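Local structure of phospho-furanose lactonase (Mycoplasma synoviae, 3OVG) at residues 17-25 with 320-329; 168-179 with 198-207. The protein hydrolyses phosphorylated 1,4-lactones such as D-xylono-1,4-lactone 5-phosphate, and also carboxy 1,4-lactones, at a site that holds two zinc ions. One frame throughout, in Å; residues are numbered along the deposited sequence.

Overall arrangement
Both contacts belong to the TIM barrel of the phosphotriesterase family but share no element of it, and their centres lie about 22 Å apart. Contact 1 joins ends remote in sequence, setting the strand that leads into the zinc ligands against the late helix 313-327. Contact 2, nested within the chain that contact 1 closes, joins two neighbouring helices of the outer layer, linked through strand 185-190. Both are largely buried, though contact 1 reaches the surface at Glu18, whereas no touching residue of contact 2 is fully exposed. Contact 1 is tied by a backbone hydrogen bond, a water and apolar groups; contact 2 by side-chain packing, with Glu172 paired to Arg176 beside the packed ring.

Contact 1: residues 17-25 with 320-329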
loop_
_atom_site.group_PDB
_atom_site.type_symbol
_atom_site.label_atom_id
_atom_site.label_comp_id
_atom_site.label_asym_id
_atom_site.label_seq_id
_atom_site.Cartn_x
_atom_site.Cartn_y
_atom_site.Cartn_z
ATOM N N VAL A 17 38.903 8.519 30.427
ATOM C CA VAL A 17 38.789 8.269 28.996
ATOM C C VAL A 17 39.767 7.191 28.485
ATOM O O VAL A 17 39.522 6.568 27.464
ATOM C CB VAL A 17 38.915 9.566 28.170
ATOM C CG1 VAL A 17 37.710 10.470 28.419
ATOM C CG2 VAL A 17 40.255 10.269 28.468
ATOM N N GLU A 18 40.867 6.961 29.194
ATOM C CA GLU A 18 41.861 5.977 28.755
ATOM C C GLU A 18 41.267 4.593 28.832
ATOM O O GLU A 18 41.825 3.667 28.293
ATOM C CB GLU A 18 43.118 6.053 29.625
ATOM C CG GLU A 18 43.841 7.419 29.553
ATOM C CD GLU A 18 43.170 8.557 30.367
ATOM O OE1 GLU A 18 42.250 8.325 31.204
ATOM O OE2 GLU A 18 43.584 9.714 30.148
ATOM N N LYS A 19 40.106 4.466 29.478
ATOM C CA LYS A 19 39.480 3.165 29.691
ATOM C C LYS A 19 38.415 2.881 28.602
ATOM O O LYS A 19 37.852 1.796 28.539
ATOM C CB LYS A 19 38.836 3.147 31.076
ATOM C CG LYS A 19 39.011 1.876 31.854
ATOM C CD LYS A 19 40.116 1.981 32.914
ATOM C CE LYS A 19 39.540 2.539 34.230
ATOM N NZ LYS A 19 40.227 2.043 35.478
ATOM N N LEU A 20 38.141 3.869 27.763
ATOM C CA LEU A 20 37.225 3.688 26.636
ATOM C C LEU A 20 37.718 2.610 25.662
ATOM O O LEU A 20 36.914 1.825 25.179
ATOM C CB LEU A 20 36.975 5.023 25.897
ATOM C CG LEU A 20 36.008 6.041 26.552
ATOM C CD1 LEU A 20 36.097 7.480 25.993
ATOM C CD2 LEU A 20 34.551 5.572 26.487
ATOM N N GLY A 21 39.027 2.588 25.372
ATOM C CA GLY A 21 39.595 1.644 24.417
ATOM C C GLY A 21 38.979 1.791 23.031
ATOM O O GLY A 21 38.531 2.890 22.654
ATOM N N ILE A 22 38.944 0.689 22.278
ATOM C CA ILE A 22 38.311 0.696 20.975
ATOM C C ILE A 22 36.790 0.891 21.137
ATOM O O ILE A 22 36.114 0.160 21.875
ATOM C CB ILE A 22 38.607 -0.576 20.191
ATOM C CG1 ILE A 22 40.126 -0.670 19.901
ATOM C CG2 ILE A 22 37.759 -0.600 18.937
ATOM C CD1 ILE A 22 40.548 -1.854 18.963
ATOM N N THR A 23 36.269 1.912 20.463
ATOM C CA THR A 23 34.892 2.331 20.655
ATOM C C THR A 23 34.108 2.370 19.354
ATOM O O THR A 23 34.506 2.995 18.366
ATOM C CB THR A 23 34.804 3.743 21.313
ATOM O OG1 THR A 23 35.571 3.757 22.526
ATOM C CG2 THR A 23 33.343 4.128 21.607
ATOM N N ASP A 24 32.969 1.705 19.404
ATOM C CA ASP A 24 31.986 1.709 18.354
ATOM C C ASP A 24 31.090 2.887 18.716
ATOM O O ASP A 24 30.381 2.820 19.725
ATOM C CB ASP A 24 31.243 0.386 18.463
ATOM C CG ASP A 24 29.989 0.321 17.634
ATOM O OD1 ASP A 24 29.600 1.310 16.961
ATOM O OD2 ASP A 24 29.401 -0.780 17.659
ATOM N N CYS A 25 31.107 3.943 17.902
ATOM C CA CYS A 25 30.528 5.229 18.303
ATOM C C CYS A 25 29.039 5.408 18.018
ATOM O O CYS A 25 28.474 6.446 18.365
ATOM C CB CYS A 25 31.323 6.400 17.709
ATOM S SG CYS A 25 32.940 6.596 18.539
ATOM N N LEU A 320 39.600 4.439 15.983
ATOM C CA LEU A 320 38.950 3.546 16.933
ATOM C C LEU A 320 39.165 3.965 18.394
ATOM O O LEU A 320 38.323 3.667 19.238
ATOM C CB LEU A 320 39.440 2.090 16.747
ATOM C CG LEU A 320 39.194 1.411 15.387
ATOM C CD1 LEU A 320 39.920 0.099 15.317
ATOM C CD2 LEU A 320 37.691 1.196 15.166
ATOM N N VAL A 321 40.305 4.597 18.696
ATOM C CA VAL A 321 40.721 4.809 20.098
ATOM C C VAL A 321 40.920 6.261 20.483
ATOM O O VAL A 321 40.277 6.747 21.407
ATOM C CB VAL A 321 42.016 4.038 20.417
ATOM C CG1 VAL A 321 42.382 4.178 21.888
ATOM C CG2 VAL A 321 41.831 2.598 20.063
ATOM N N ASN A 322 41.817 6.942 19.776
ATOM C CA ASN A 322 42.141 8.341 20.065
ATOM C C ASN A 322 41.023 9.371 19.805
ATOM O O ASN A 322 40.775 10.263 20.631
ATOM C CB ASN A 322 43.449 8.774 19.368
ATOM C CG ASN A 322 44.694 8.139 20.001
ATOM O OD1 ASN A 322 44.725 7.871 21.201
ATOM N ND2 ASN A 322 45.715 7.883 19.186
ATOM N N ASN A 323 40.342 9.246 18.676
ATOM C CA ASN A 323 39.275 10.187 18.349
ATOM C C ASN A 323 38.102 10.037 19.328
ATOM O O ASN A 323 37.600 11.028 19.859
ATOM C CB ASN A 323 38.851 10.034 16.893
ATOM C CG ASN A 323 40.020 10.272 15.911
ATOM O OD1 ASN A 323 39.905 9.998 14.697
ATOM N ND2 ASN A 323 41.136 10.759 16.429
ATOM N N PRO A 324 37.689 8.795 19.613
ATOM C CA PRO A 324 36.593 8.692 20.593
ATOM C C PRO A 324 36.981 9.149 22.008
ATOM O O PRO A 324 36.127 9.665 22.757
ATOM C CB PRO A 324 36.230 7.202 20.574
ATOM C CG PRO A 324 36.769 6.680 19.270
ATOM C CD PRO A 324 38.019 7.500 18.994
ATOM N N LYS A 325 38.255 8.961 22.364
ATOM C CA LYS A 325 38.770 9.403 23.646
ATOM C C LYS A 325 38.616 10.920 23.765
ATOM O O LYS A 325 38.269 11.462 24.835
ATOM C CB LYS A 325 40.241 8.973 23.800
ATOM C CG LYS A 325 40.916 9.447 25.057
ATOM C CD LYS A 325 42.000 8.433 25.517
ATOM C CE LYS A 325 43.327 8.623 24.826
ATOM N NZ LYS A 325 44.259 9.470 25.665
ATOM N N ARG A 326 38.852 11.589 22.645
ATOM C CA ARG A 326 38.656 13.031 22.513
ATOM C C ARG A 326 37.183 13.436 22.503
ATOM O O ARG A 326 36.750 14.222 23.330
ATOM C CB ARG A 326 39.332 13.554 21.244
ATOM C CG ARG A 326 39.050 15.013 20.992
ATOM C CD ARG A 326 39.862 15.567 19.812
ATOM N NE ARG A 326 39.502 14.989 18.511
ATOM C CZ ARG A 326 38.347 15.215 17.888
ATOM N NH1 ARG A 326 37.422 15.982 18.456
ATOM N NH2 ARG A 326 38.100 14.661 16.701
ATOM N N VAL A 327 36.408 12.893 21.576
ATOM C CA VAL A 327 35.067 13.418 21.330
ATOM C C VAL A 327 34.030 13.008 22.387
ATOM O O VAL A 327 33.016 13.684 22.527
ATOM C CB VAL A 327 34.559 13.067 19.925
ATOM C CG1 VAL A 327 35.506 13.614 18.882
ATOM C CG2 VAL A 327 34.396 11.537 19.756
ATOM N N LEU A 328 34.302 11.939 23.142
ATOM C CA LEU A 328 33.363 11.448 24.153
ATOM C C LEU A 328 33.674 11.955 25.566
ATOM O O LEU A 328 32.905 11.706 26.498
ATOM C CB LEU A 328 33.320 9.910 24.159
ATOM C CG LEU A 328 32.786 9.236 22.882
ATOM C CD1 LEU A 328 32.915 7.713 23.064
ATOM C CD2 LEU A 328 31.321 9.590 22.674
ATOM N N ALA A 329 34.800 12.655 25.730
ATOM C CA ALA A 329 35.192 13.173 27.046
ATOM C C ALA A 329 34.283 14.334 27.436
ATOM O O ALA A 329 33.994 15.166 26.591
ATOM C CB ALA A 329 36.663 13.638 27.001
HETATM O O HOH W 1 39.159 5.375 23.245
#
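Leu320 O accepts a hydrogen bond from Thr23 N (3.0 Å, N-H...O angle 155°), joining strand 22-25 of the TIM barrel to helix 313-327, which packs on its outside. This carbonyl is available because Pro324, four residues on, has no N-H to offer it, and the helix is kinked there. The Leu320 side chain lies alongside that of Ile22, both pointing the same way. Val321 comes next: its CG2 meets Ile22 CG1 at 3.7 Å, so beta-branched chains fill the space beside the strand. Val321 O, already bonded to Lys325 N, also accepts from a water that donates to Gly21 O as well, at 2.6 Å each. Gly21, ahead of Ile22, takes a positive phi of 59°, which suits a residue without a side chain; its O also receives Thr23 OG1 from above the carbonyl plane. One turn on, the compact ring of Pro324 slides past Thr23 and reaches Cys25, with CG 3.9 Å from SG; the next residue, His26, is a zinc ligand. Lys325 serves by its aliphatic part. With CG anti to the backbone N (chi1 176°), its side chain crosses that of Val17 at about a right angle, CG lying 3.6 Å from Val17 CG2, while NZ stays 4.5 Å from Glu18 OE2, beyond a salt bridge. Leu328 reaches inward, its CD1 tip to tip with the methyl of Thr23, and its other neighbours include Val67 of the adjacent strand. Last, the small Ala329 lets the chains close up, its CB resting 3.6 Å from Val17 CG1.

Contact 2: residues 168-179 with 198-207; sequences LKALEVAARTSI and VAKHLIGFGA
Leu202 O, 3.9 Å from Ala175 CB, is gripped by two backbone groups of its own helix end: Ala207 N at 3.0 Å and, weakly, Phe205 N. The first belongs to a Schellman motif that finishes helix 195-205, with Gly206 taking the positive phi of 112° easily adopted without a side chain. Into this turn comes Ile179 from helix 165-181, its CD1 3.4 Å from Gly206 C. The two helices are successive outer helices of the TIM barrel; the axes of 168-179 and 198-205 cross at -48°, and Leu171, Val198 and Leu202 also rest on Val187 of the strand between them. At the centre Phe205 is a knob in a hole formed by Leu168, Leu171, Glu172 and Ala175. Its CG stands anti to the carbonyl carbon (chi1 -76°), which sends the ring across the first helix, and Glu172 CB lies over one face, 3.7 Å from the ring centroid, in a CH-pi contact. The small Ala175 brings its CB 3.5 Å from Phe205 CB. A turn earlier, Leu171 and Leu202 cross at about a right angle, Leu202 CD2 lying 3.3 Å from Leu171 O, while Leu168 CD1 approaches His201, whose side chain also packs on Gln291 of a second subunit. The extended Glu172 chain runs past the ring rim, OE1 still 3.4 Å from Phe205 CE1; OE2 makes a salt bridge to Arg176 NH1 (2.6 Å), in the guanidinium plane, and OE1 one to Lys349. Two cations probably stabilise the carboxylate's charge in this buried setting; between the two segments the contact itself is apolar and CH-pi packing.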
loop_
_atom_site.group_PDB
_atom_site.type_symbol
_atom_site.label_atom_id
_atom_site.label_comp_id
_atom_site.label_asym_id
_atom_site.label_seq_id
_atom_site.Cartn_x
_atom_site.Cartn_y
_atom_site.Cartn_z
ATOM N N LEU A 168 15.747 21.989 14.373
ATOM C CA LEU A 168 16.592 23.083 14.823
ATOM C C LEU A 168 16.352 23.281 16.327
ATOM O O LEU A 168 17.257 23.594 17.061
ATOM C CB LEU A 168 16.308 24.362 14.034
ATOM C CG LEU A 168 17.236 25.551 14.321
ATOM C CD1 LEU A 168 18.666 25.130 14.087
ATOM C CD2 LEU A 168 16.897 26.762 13.434
ATOM N N LYS A 169 15.116 23.089 16.775
ATOM C CA LYS A 169 14.797 23.090 18.208
ATOM C C LYS A 169 15.590 22.005 18.958
ATOM O O LYS A 169 16.160 22.250 20.022
ATOM C CB LYS A 169 13.294 22.850 18.422
ATOM C CG LYS A 169 12.850 23.121 19.864
ATOM C CD LYS A 169 11.315 23.143 19.971
ATOM C CE LYS A 169 10.895 23.299 21.415
ATOM N NZ LYS A 169 9.431 23.153 21.531
ATOM N N ALA A 170 15.650 20.807 18.384
ATOM C CA ALA A 170 16.356 19.714 19.047
ATOM C C ALA A 170 17.862 19.970 18.998
ATOM O O ALA A 170 18.578 19.623 19.943
ATOM C CB ALA A 170 16.004 18.362 18.397
ATOM N N LEU A 171 18.340 20.636 17.941
ATOM C CA LEU A 171 19.763 21.000 17.885
ATOM C C LEU A 171 20.100 22.005 18.983
ATOM O O LEU A 171 21.141 21.922 19.615
ATOM C CB LEU A 171 20.170 21.562 16.493
ATOM C CG LEU A 171 20.227 20.530 15.355
ATOM C CD1 LEU A 171 20.406 21.217 14.014
ATOM C CD2 LEU A 171 21.369 19.564 15.589
ATOM N N GLU A 172 19.202 22.950 19.222
ATOM C CA GLU A 172 19.406 23.943 20.268
ATOM C C GLU A 172 19.380 23.209 21.613
ATOM O O GLU A 172 20.179 23.471 22.506
ATOM C CB GLU A 172 18.325 25.051 20.226
ATOM C CG GLU A 172 18.432 25.991 21.435
ATOM C CD GLU A 172 17.561 27.229 21.344
ATOM O OE1 GLU A 172 17.030 27.533 20.269
ATOM O OE2 GLU A 172 17.403 27.900 22.373
ATOM N N VAL A 173 18.462 22.268 21.755
ATOM C CA VAL A 173 18.398 21.513 22.993
ATOM C C VAL A 173 19.735 20.763 23.205
ATOM O O VAL A 173 20.302 20.762 24.298
ATOM C CB VAL A 173 17.196 20.549 23.005
ATOM C CG1 VAL A 173 17.397 19.472 24.093
ATOM C CG2 VAL A 173 15.873 21.323 23.216
ATOM N N ALA A 174 20.267 20.173 22.142
ATOM C CA ALA A 174 21.519 19.427 22.258
ATOM C C ALA A 174 22.671 20.372 22.630
ATOM O O ALA A 174 23.457 20.092 23.520
ATOM C CB ALA A 174 21.813 18.737 20.956
ATOM N N ALA A 175 22.773 21.494 21.931
ATOM C CA ALA A 175 23.857 22.451 22.181
ATOM C C ALA A 175 23.789 22.969 23.615
ATOM O O ALA A 175 24.805 23.042 24.306
ATOM C CB ALA A 175 23.822 23.613 21.157
ATOM N N ARG A 176 22.587 23.296 24.075
ATOM C CA ARG A 176 22.450 23.859 25.432
ATOM C C ARG A 176 22.774 22.842 26.553
ATOM O O ARG A 176 23.409 23.162 27.558
ATOM C CB ARG A 176 21.052 24.478 25.604
ATOM C CG ARG A 176 20.886 25.794 24.793
ATOM C CD ARG A 176 19.444 26.304 24.702
ATOM N NE ARG A 176 18.877 26.733 25.980
ATOM C CZ ARG A 176 17.805 27.523 26.092
ATOM N NH1 ARG A 176 17.201 27.982 24.999
ATOM N NH2 ARG A 176 17.339 27.871 27.294
ATOM N N THR A 177 22.328 21.613 26.366
ATOM C CA THR A 177 22.618 20.523 27.304
ATOM C C THR A 177 24.108 20.236 27.309
ATOM O O THR A 177 24.716 19.990 28.366
ATOM C CB THR A 177 21.845 19.256 26.891
ATOM O OG1 THR A 177 20.453 19.569 26.869
ATOM C CG2 THR A 177 22.053 18.092 27.883
ATOM N N SER A 178 24.713 20.269 26.130
ATOM C CA SER A 178 26.139 19.964 26.025
ATOM C C SER A 178 26.947 21.095 26.713
ATOM O O SER A 178 27.844 20.864 27.520
ATOM C CB SER A 178 26.551 19.815 24.552
ATOM O OG SER A 178 27.960 19.685 24.437
ATOM N N ILE A 179 26.596 22.326 26.416
ATOM C CA ILE A 179 27.253 23.458 27.056
ATOM C C ILE A 179 27.103 23.403 28.569
ATOM O O ILE A 179 28.073 23.592 29.303
ATOM C CB ILE A 179 26.669 24.756 26.518
ATOM C CG1 ILE A 179 27.207 24.994 25.097
ATOM C CG2 ILE A 179 26.950 25.945 27.488
ATOM C CD1 ILE A 179 26.319 25.926 24.308
ATOM N N VAL A 198 24.050 21.340 10.142
ATOM C CA VAL A 198 23.979 20.833 11.507
ATOM C C VAL A 198 25.205 21.311 12.318
ATOM O O VAL A 198 25.058 21.916 13.398
ATOM C CB VAL A 198 23.895 19.332 11.522
ATOM C CG1 VAL A 198 24.300 18.812 12.921
ATOM C CG2 VAL A 198 22.483 18.918 11.128
ATOM N N ALA A 199 26.392 21.097 11.759
ATOM C CA ALA A 199 27.659 21.565 12.352
ATOM C C ALA A 199 27.639 23.051 12.683
ATOM O O ALA A 199 27.868 23.442 13.831
ATOM C CB ALA A 199 28.901 21.219 11.441
ATOM N N LYS A 200 27.334 23.886 11.700
ATOM C CA LYS A 200 27.347 25.336 11.923
ATOM C C LYS A 200 26.325 25.766 12.952
ATOM O O LYS A 200 26.576 26.657 13.765
ATOM C CB LYS A 200 27.119 26.061 10.606
ATOM C CG LYS A 200 28.317 25.897 9.670
ATOM C CD LYS A 200 27.885 25.916 8.210
ATOM C CE LYS A 200 28.014 27.271 7.565
ATOM N NZ LYS A 200 27.917 27.160 6.049
ATOM N N HIS A 201 25.164 25.120 12.943
ATOM C CA HIS A 201 24.135 25.532 13.879
ATOM C C HIS A 201 24.590 25.249 15.292
ATOM O O HIS A 201 24.535 26.128 16.133
ATOM C CB HIS A 201 22.766 24.891 13.567
ATOM C CG HIS A 201 22.212 25.306 12.249
ATOM N ND1 HIS A 201 21.375 24.505 11.499
ATOM C CD2 HIS A 201 22.389 26.443 11.537
ATOM C CE1 HIS A 201 21.066 25.132 10.379
ATOM N NE2 HIS A 201 21.669 26.308 10.379
ATOM N N LEU A 202 25.045 24.036 15.556
ATOM C CA LEU A 202 25.426 23.654 16.911
ATOM C C LEU A 202 26.480 24.604 17.429
ATOM O O LEU A 202 26.403 25.063 18.559
ATOM C CB LEU A 202 25.955 22.206 16.949
ATOM C CG LEU A 202 24.871 21.158 16.782
ATOM C CD1 LEU A 202 25.570 19.826 16.650
ATOM C CD2 LEU A 202 23.929 21.168 17.987
ATOM N N ILE A 203 27.475 24.872 16.589
ATOM C CA ILE A 203 28.551 25.766 16.926
ATOM C C ILE A 203 28.021 27.169 17.075
ATOM O O ILE A 203 28.452 27.897 17.940
ATOM C CB ILE A 203 29.637 25.739 15.833
ATOM C CG1 ILE A 203 30.369 24.387 15.853
ATOM C CG2 ILE A 203 30.574 26.918 16.019
ATOM C CD1 ILE A 203 31.229 24.094 14.551
ATOM N N GLY A 204 27.049 27.536 16.249
ATOM C CA GLY A 204 26.398 28.826 16.394
ATOM C C GLY A 204 25.678 29.004 17.732
ATOM O O GLY A 204 25.581 30.124 18.247
ATOM N N PHE A 205 25.136 27.925 18.287
ATOM C CA PHE A 205 24.519 28.017 19.601
ATOM C C PHE A 205 25.577 28.130 20.700
ATOM O O PHE A 205 25.252 28.461 21.833
ATOM C CB PHE A 205 23.623 26.822 19.894
ATOM C CG PHE A 205 22.318 26.867 19.195
ATOM C CD1 PHE A 205 21.376 27.828 19.534
ATOM C CD2 PHE A 205 22.032 25.952 18.196
ATOM C CE1 PHE A 205 20.137 27.862 18.893
ATOM C CE2 PHE A 205 20.810 25.974 17.538
ATOM C CZ PHE A 205 19.854 26.936 17.878
ATOM N N GLY A 206 26.828 27.825 20.364
ATOM C CA GLY A 206 27.887 27.873 21.351
ATOM C C GLY A 206 28.454 26.499 21.691
ATOM O O GLY A 206 29.302 26.380 22.563
ATOM N N ALA A 207 28.006 25.446 21.016
ATOM C CA ALA A 207 28.562 24.122 21.312
ATOM C C ALA A 207 30.026 24.053 20.902
ATOM O O ALA A 207 30.424 24.721 19.967
ATOM C CB ALA A 207 27.735 22.992 20.647
#